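Local coordinates for protein probable UbiX-like flavin prenyltransferase (Escherichia coli, PDB 1SBZ) that probably prenylates reduced FMN with dimethylallyl phosphate, making the prenyl-FMN cofactor that a partner phenolic acid decarboxylase requires, at residues N28-L33 with L57-H62; K116-P121 with A167-Q172. One frame throughout, in Å; residues are numbered along the deposited sequence.

Contact 1 (N28-L33 with L57-H62); sequences NVETHL and LADFSH
Three backbone hydrogen bonds join the strands: Phe60 N to Thr31 O, Leu33 N to Phe60 O and His62 N to Leu33 O. Leu33 N lies 2.9 Å from Phe60 O and the bond is nearly straight. At the start of the pairing Asp59 and Thr31 hold each other by side chain and backbone. Thr31 N gives a bond of 3.1 Å to the anti lone pair of Asp59 OD2. Thr31 chi1 (55°) sets OG1 between the backbone N and the carbonyl carbon, where it takes a bond of 3.2 Å from Asp59 N. A water also links Thr31 OG1 with Asp59 OD2, while Asp59 OD1 is salt-bridged to Arg24. The pairing is parallel and places 60-62 at the edge of the Rossmann-like flavoprotein sheet in this chain. On one face of that sheet lie His32 and Phe60. Their planes are 6° apart but slid, and Phe60 CD1 sits over the rim of the imidazole, 3.4 Å from His32 CE1. Both ring nitrogens of His32 are bonded, which should hold its rotation. His32 NE2 meets the anti lone pair of Glu30 OE2 at 2.6 Å; His32 ND1 lies 3.1 Å from His62 NE2, the two imidazoles rim to rim. On the other face Leu33 CB packs on Ala58 CB.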
loop_
_atom_site.group_PDB
_atom_site.type_symbol
_atom_site.label_atom_id
_atom_site.label_comp_id
_atom_site.label_asym_id
_atom_site.label_seq_id
_atom_site.Cartn_x
_atom_site.Cartn_y
_atom_site.Cartn_z
ATOM N N ASN D 28 -22.107 15.810 37.442
ATOM C CA ASN D 28 -22.688 15.741 36.097
ATOM C C ASN D 28 -22.238 14.516 35.289
ATOM O O ASN D 28 -22.700 14.306 34.163
ATOM C CB ASN D 28 -22.335 17.017 35.320
ATOM C CG ASN D 28 -20.858 17.389 35.443
ATOM O OD1 ASN D 28 -20.272 17.296 36.528
ATOM N ND2 ASN D 28 -20.254 17.819 34.332
ATOM N N VAL D 29 -21.343 13.717 35.872
ATOM C CA VAL D 29 -20.703 12.607 35.165
ATOM C C VAL D 29 -21.054 11.246 35.774
ATOM O O VAL D 29 -20.774 10.977 36.941
ATOM C CB VAL D 29 -19.161 12.798 35.085
ATOM C CG1 VAL D 29 -18.492 11.610 34.409
ATOM C CG2 VAL D 29 -18.824 14.084 34.349
ATOM N N GLU D 30 -21.681 10.406 34.958
ATOM C CA GLU D 30 -22.000 9.035 35.320
ATOM C C GLU D 30 -20.928 8.110 34.742
ATOM O O GLU D 30 -20.649 8.147 33.543
ATOM C CB GLU D 30 -23.381 8.676 34.775
ATOM C CG GLU D 30 -23.824 7.242 35.011
ATOM C CD GLU D 30 -25.179 6.973 34.397
ATOM O OE1 GLU D 30 -26.134 7.701 34.731
ATOM O OE2 GLU D 30 -25.292 6.040 33.571
ATOM N N THR D 31 -20.321 7.293 35.597
ATOM C CA THR D 31 -19.207 6.451 35.173
ATOM C C THR D 31 -19.597 4.985 35.135
ATOM O O THR D 31 -20.221 4.472 36.063
ATOM C CB THR D 31 -17.961 6.663 36.068
ATOM O OG1 THR D 31 -18.311 6.452 37.439
ATOM C CG2 THR D 31 -17.518 8.120 36.037
ATOM N N HIS D 32 -19.242 4.323 34.039
ATOM C CA HIS D 32 -19.429 2.890 33.908
ATOM C C HIS D 32 -18.063 2.222 33.811
ATOM O O HIS D 32 -17.350 2.372 32.814
ATOM C CB HIS D 32 -20.291 2.564 32.688
ATOM C CG HIS D 32 -21.687 3.099 32.771
ATOM N ND1 HIS D 32 -22.786 2.285 32.957
ATOM C CD2 HIS D 32 -22.163 4.364 32.697
ATOM C CE1 HIS D 32 -23.877 3.028 32.995
ATOM N NE2 HIS D 32 -23.528 4.292 32.841
ATOM N N LEU D 33 -17.695 1.500 34.863
ATOM C CA LEU D 33 -16.377 0.883 34.961
ATOM C C LEU D 33 -16.394 -0.572 34.516
ATOM O O LEU D 33 -17.328 -1.312 34.821
ATOM C CB LEU D 33 -15.846 0.988 36.399
ATOM C CG LEU D 33 -14.591 0.203 36.811
ATOM C CD1 LEU D 33 -13.360 0.672 36.035
ATOM C CD2 LEU D 33 -14.360 0.332 38.304
ATOM N N LEU D 57 -15.853 3.383 43.446
ATOM C CA LEU D 57 -15.577 4.720 42.910
ATOM C C LEU D 57 -16.486 5.055 41.727
ATOM O O LEU D 57 -16.638 6.220 41.362
ATOM C CB LEU D 57 -14.113 4.828 42.483
ATOM C CG LEU D 57 -13.023 5.512 43.317
ATOM C CD1 LEU D 57 -13.444 5.895 44.744
ATOM C CD2 LEU D 57 -11.761 4.665 43.323
ATOM N N ALA D 58 -17.089 4.029 41.134
ATOM C CA ALA D 58 -17.913 4.200 39.938
ATOM C C ALA D 58 -19.398 4.110 40.265
ATOM O O ALA D 58 -19.792 3.503 41.264
ATOM C CB ALA D 58 -17.535 3.169 38.883
ATOM N N ASP D 59 -20.215 4.722 39.415
ATOM C CA ASP D 59 -21.660 4.663 39.552
ATOM C C ASP D 59 -22.164 3.283 39.178
ATOM O O ASP D 59 -23.078 2.760 39.810
ATOM C CB ASP D 59 -22.321 5.725 38.677
ATOM C CG ASP D 59 -22.017 7.130 39.144
ATOM O OD1 ASP D 59 -22.303 7.447 40.319
ATOM O OD2 ASP D 59 -21.496 7.993 38.407
ATOM N N PHE D 60 -21.568 2.702 38.138
ATOM C CA PHE D 60 -21.863 1.333 37.725
ATOM C C PHE D 60 -20.562 0.597 37.459
ATOM O O PHE D 60 -19.574 1.202 37.047
ATOM C CB PHE D 60 -22.710 1.312 36.449
ATOM C CG PHE D 60 -24.011 2.050 36.566
ATOM C CD1 PHE D 60 -24.072 3.426 36.348
ATOM C CD2 PHE D 60 -25.184 1.366 36.878
ATOM C CE1 PHE D 60 -25.279 4.107 36.451
ATOM C CE2 PHE D 60 -26.398 2.040 36.980
ATOM C CZ PHE D 60 -26.445 3.413 36.767
ATOM N N SER D 61 -20.572 -0.710 37.690
ATOM C CA SER D 61 -19.427 -1.554 37.402
ATOM C C SER D 61 -19.939 -2.821 36.741
ATOM O O SER D 61 -20.853 -3.477 37.257
ATOM C CB SER D 61 -18.659 -1.864 38.686
ATOM O OG SER D 61 -17.573 -2.750 38.457
ATOM N N HIS D 62 -19.364 -3.158 35.591
ATOM C CA HIS D 62 -19.829 -4.298 34.812
ATOM C C HIS D 62 -18.781 -5.405 34.769
ATOM O O HIS D 62 -17.581 -5.137 34.849
ATOM C CB HIS D 62 -20.192 -3.850 33.397
ATOM C CG HIS D 62 -21.115 -2.673 33.353
ATOM N ND1 HIS D 62 -22.485 -2.803 33.282
ATOM C CD2 HIS D 62 -20.865 -1.342 33.381
ATOM C CE1 HIS D 62 -23.039 -1.605 33.265
ATOM N NE2 HIS D 62 -22.078 -0.700 33.323
HETATM O O HOH W 1 -18.462 8.824 39.156
#

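Contact 2 (K116-P121 with A167-Q172); sequences KLVLVP and ARVLDQ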
loop_
_atom_site.group_PDB
_atom_site.type_symbol
_atom_site.label_atom_id
_atom_site.label_comp_id
_atom_site.label_asym_id
_atom_site.label_seq_id
_atom_site.Cartn_x
_atom_site.Cartn_y
_atom_site.Cartn_z
ATOM N N LYS D 116 -16.400 8.901 21.235
ATOM C CA LYS D 116 -14.970 9.134 21.440
ATOM C C LYS D 116 -14.321 7.996 22.222
ATOM O O LYS D 116 -14.782 7.646 23.310
ATOM C CB LYS D 116 -14.728 10.483 22.129
ATOM C CG LYS D 116 -13.266 10.731 22.477
ATOM C CD LYS D 116 -12.845 12.147 22.149
ATOM C CE LYS D 116 -11.381 12.182 21.728
ATOM N NZ LYS D 116 -11.060 11.113 20.713
ATOM N N LEU D 117 -13.261 7.419 21.659
ATOM C CA LEU D 117 -12.442 6.445 22.374
ATOM C C LEU D 117 -11.064 7.030 22.708
ATOM O O LEU D 117 -10.345 7.492 21.816
ATOM C CB LEU D 117 -12.307 5.150 21.558
ATOM C CG LEU D 117 -11.568 3.963 22.199
ATOM C CD1 LEU D 117 -12.229 3.539 23.507
ATOM C CD2 LEU D 117 -11.501 2.780 21.244
ATOM N N VAL D 118 -10.715 7.022 23.995
ATOM C CA VAL D 118 -9.425 7.530 24.457
ATOM C C VAL D 118 -8.653 6.393 25.115
ATOM O O VAL D 118 -9.099 5.824 26.106
ATOM C CB VAL D 118 -9.579 8.713 25.453
ATOM C CG1 VAL D 118 -8.212 9.180 25.976
ATOM C CG2 VAL D 118 -10.326 9.865 24.810
ATOM N N LEU D 119 -7.497 6.059 24.557
ATOM C CA LEU D 119 -6.675 4.983 25.109
ATOM C C LEU D 119 -5.483 5.559 25.840
ATOM O O LEU D 119 -4.914 6.564 25.413
ATOM C CB LEU D 119 -6.195 4.076 23.978
ATOM C CG LEU D 119 -6.966 2.823 23.553
ATOM C CD1 LEU D 119 -8.436 2.771 23.985
ATOM C CD2 LEU D 119 -6.804 2.563 22.046
ATOM N N VAL D 120 -5.088 4.913 26.932
ATOM C CA VAL D 120 -3.904 5.308 27.680
ATOM C C VAL D 120 -2.935 4.123 27.587
ATOM O O VAL D 120 -2.801 3.340 28.530
ATOM C CB VAL D 120 -4.265 5.690 29.165
ATOM C CG1 VAL D 120 -3.020 6.026 29.983
ATOM C CG2 VAL D 120 -5.254 6.869 29.193
ATOM N N PRO D 121 -2.285 3.964 26.431
ATOM C CA PRO D 121 -1.464 2.785 26.190
ATOM C C PRO D 121 -0.200 2.850 27.030
ATOM O O PRO D 121 0.440 3.904 27.086
ATOM C CB PRO D 121 -1.125 2.905 24.702
ATOM C CG PRO D 121 -1.111 4.376 24.454
ATOM C CD PRO D 121 -2.241 4.903 25.288
ATOM N N ALA D 167 -5.210 14.741 34.271
ATOM C CA ALA D 167 -5.698 16.027 33.746
ATOM C C ALA D 167 -5.671 16.097 32.216
ATOM O O ALA D 167 -6.615 16.584 31.596
ATOM C CB ALA D 167 -4.907 17.185 34.339
ATOM N N ARG D 168 -4.588 15.601 31.625
ATOM C CA ARG D 168 -4.392 15.655 30.178
ATOM C C ARG D 168 -5.253 14.631 29.439
ATOM O O ARG D 168 -5.616 14.845 28.280
ATOM C CB ARG D 168 -2.910 15.487 29.828
ATOM C CG ARG D 168 -1.977 16.538 30.469
ATOM C CD ARG D 168 -1.562 17.719 29.563
ATOM N NE ARG D 168 -2.656 18.125 28.688
ATOM C CZ ARG D 168 -2.616 18.138 27.360
ATOM N NH1 ARG D 168 -1.514 17.816 26.696
ATOM N NH2 ARG D 168 -3.697 18.507 26.695
ATOM N N VAL D 169 -5.571 13.522 30.113
ATOM C CA VAL D 169 -6.556 12.562 29.612
ATOM C C VAL D 169 -7.956 13.200 29.621
ATOM O O VAL D 169 -8.662 13.158 28.611
ATOM C CB VAL D 169 -6.536 11.221 30.407
ATOM C CG1 VAL D 169 -7.646 10.283 29.935
ATOM C CG2 VAL D 169 -5.186 10.527 30.266
ATOM N N LEU D 170 -8.331 13.805 30.751
ATOM C CA LEU D 170 -9.620 14.500 30.907
ATOM C C LEU D 170 -9.854 15.625 29.897
ATOM O O LEU D 170 -10.987 15.826 29.454
ATOM C CB LEU D 170 -9.760 15.053 32.325
ATOM C CG LEU D 170 -10.501 14.246 33.398
ATOM C CD1 LEU D 170 -10.579 12.757 33.089
ATOM C CD2 LEU D 170 -9.862 14.497 34.759
ATOM N N ASP D 171 -8.788 16.349 29.542
ATOM C CA ASP D 171 -8.837 17.362 28.480
ATOM C C ASP D 171 -9.528 16.848 27.215
ATOM O O ASP D 171 -10.178 17.614 26.504
ATOM C CB ASP D 171 -7.428 17.843 28.119
ATOM C CG ASP D 171 -6.895 18.898 29.076
ATOM O OD1 ASP D 171 -7.677 19.402 29.916
ATOM O OD2 ASP D 171 -5.708 19.292 29.050
ATOM N N GLN D 172 -9.387 15.549 26.954
ATOM C CA GLN D 172 -9.996 14.902 25.790
ATOM C C GLN D 172 -11.522 14.966 25.794
ATOM O O GLN D 172 -12.157 14.871 24.740
ATOM C CB GLN D 172 -9.526 13.450 25.678
ATOM C CG GLN D 172 -8.079 13.308 25.263
ATOM C CD GLN D 172 -7.841 13.807 23.854
ATOM O OE1 GLN D 172 -8.642 13.540 22.948
ATOM N NE2 GLN D 172 -6.747 14.539 23.660
#
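Val118 and Val120 point from strand 116-121 toward the C-terminal part of helix 158-170, and Val169 meets both. Its two methyls divide the work. Val169 CG2 lies 3.8 Å from Val120 CG2, with these side chains crossing at about a right angle. Val169 CG1 approaches Val118 CG1 at 4.1 Å, on a more slanting course. With CG1 anti to the backbone N (chi1 175°), Val169 turns one branch to each strand valine. Gln172 runs obliquely past Val118 with its aliphatic part, CB being 3.8 Å from Val118 CG2. The Gln172 chain bends at chi2 (-66°) and carries the amide toward Lys116, whose side chain crosses it nearly at right angles. There Gln172 OE1 comes to 3.3 Å from Lys116 CE, but the amine is farther off and no hydrogen bond spans the two segments. Beside this packing Arg168 grips Asp171 OD2 side-on through NE and NH2, and the same oxygen has a salt bridge to Arg182. Arg168 also forms a salt bridge with Glu113 of a second subunit, so this part of the chain joins the dodecamer interface. A helix laid over a parallel sheet in this way is typical of the three-layer alpha/beta sandwich of the Rossmann-like flavoproteins.

From the N terminus, strand 2-7 and helix 13-24 come first, and strand 30-35 then forms beside strand 2-7. Contact 1 closes a loop of 23 residues, rich in helix, that brings the chain back to 60-62 at one edge of the sheet in this chain. The chain then crosses to strand 80-86 on the other side of 2-7 and goes on to 116-121. Contact 2 closes a longer loop of 45 residues, through helix 128-139 and strand 143-144, when helix 158-170 returns to the sheet. The loops follow in series, neither nesting nor crossing. Contact 1 joins strand to strand, contact 2 helix to strand. Their centres lie about 16 Å apart, joined through the same sheet without touching.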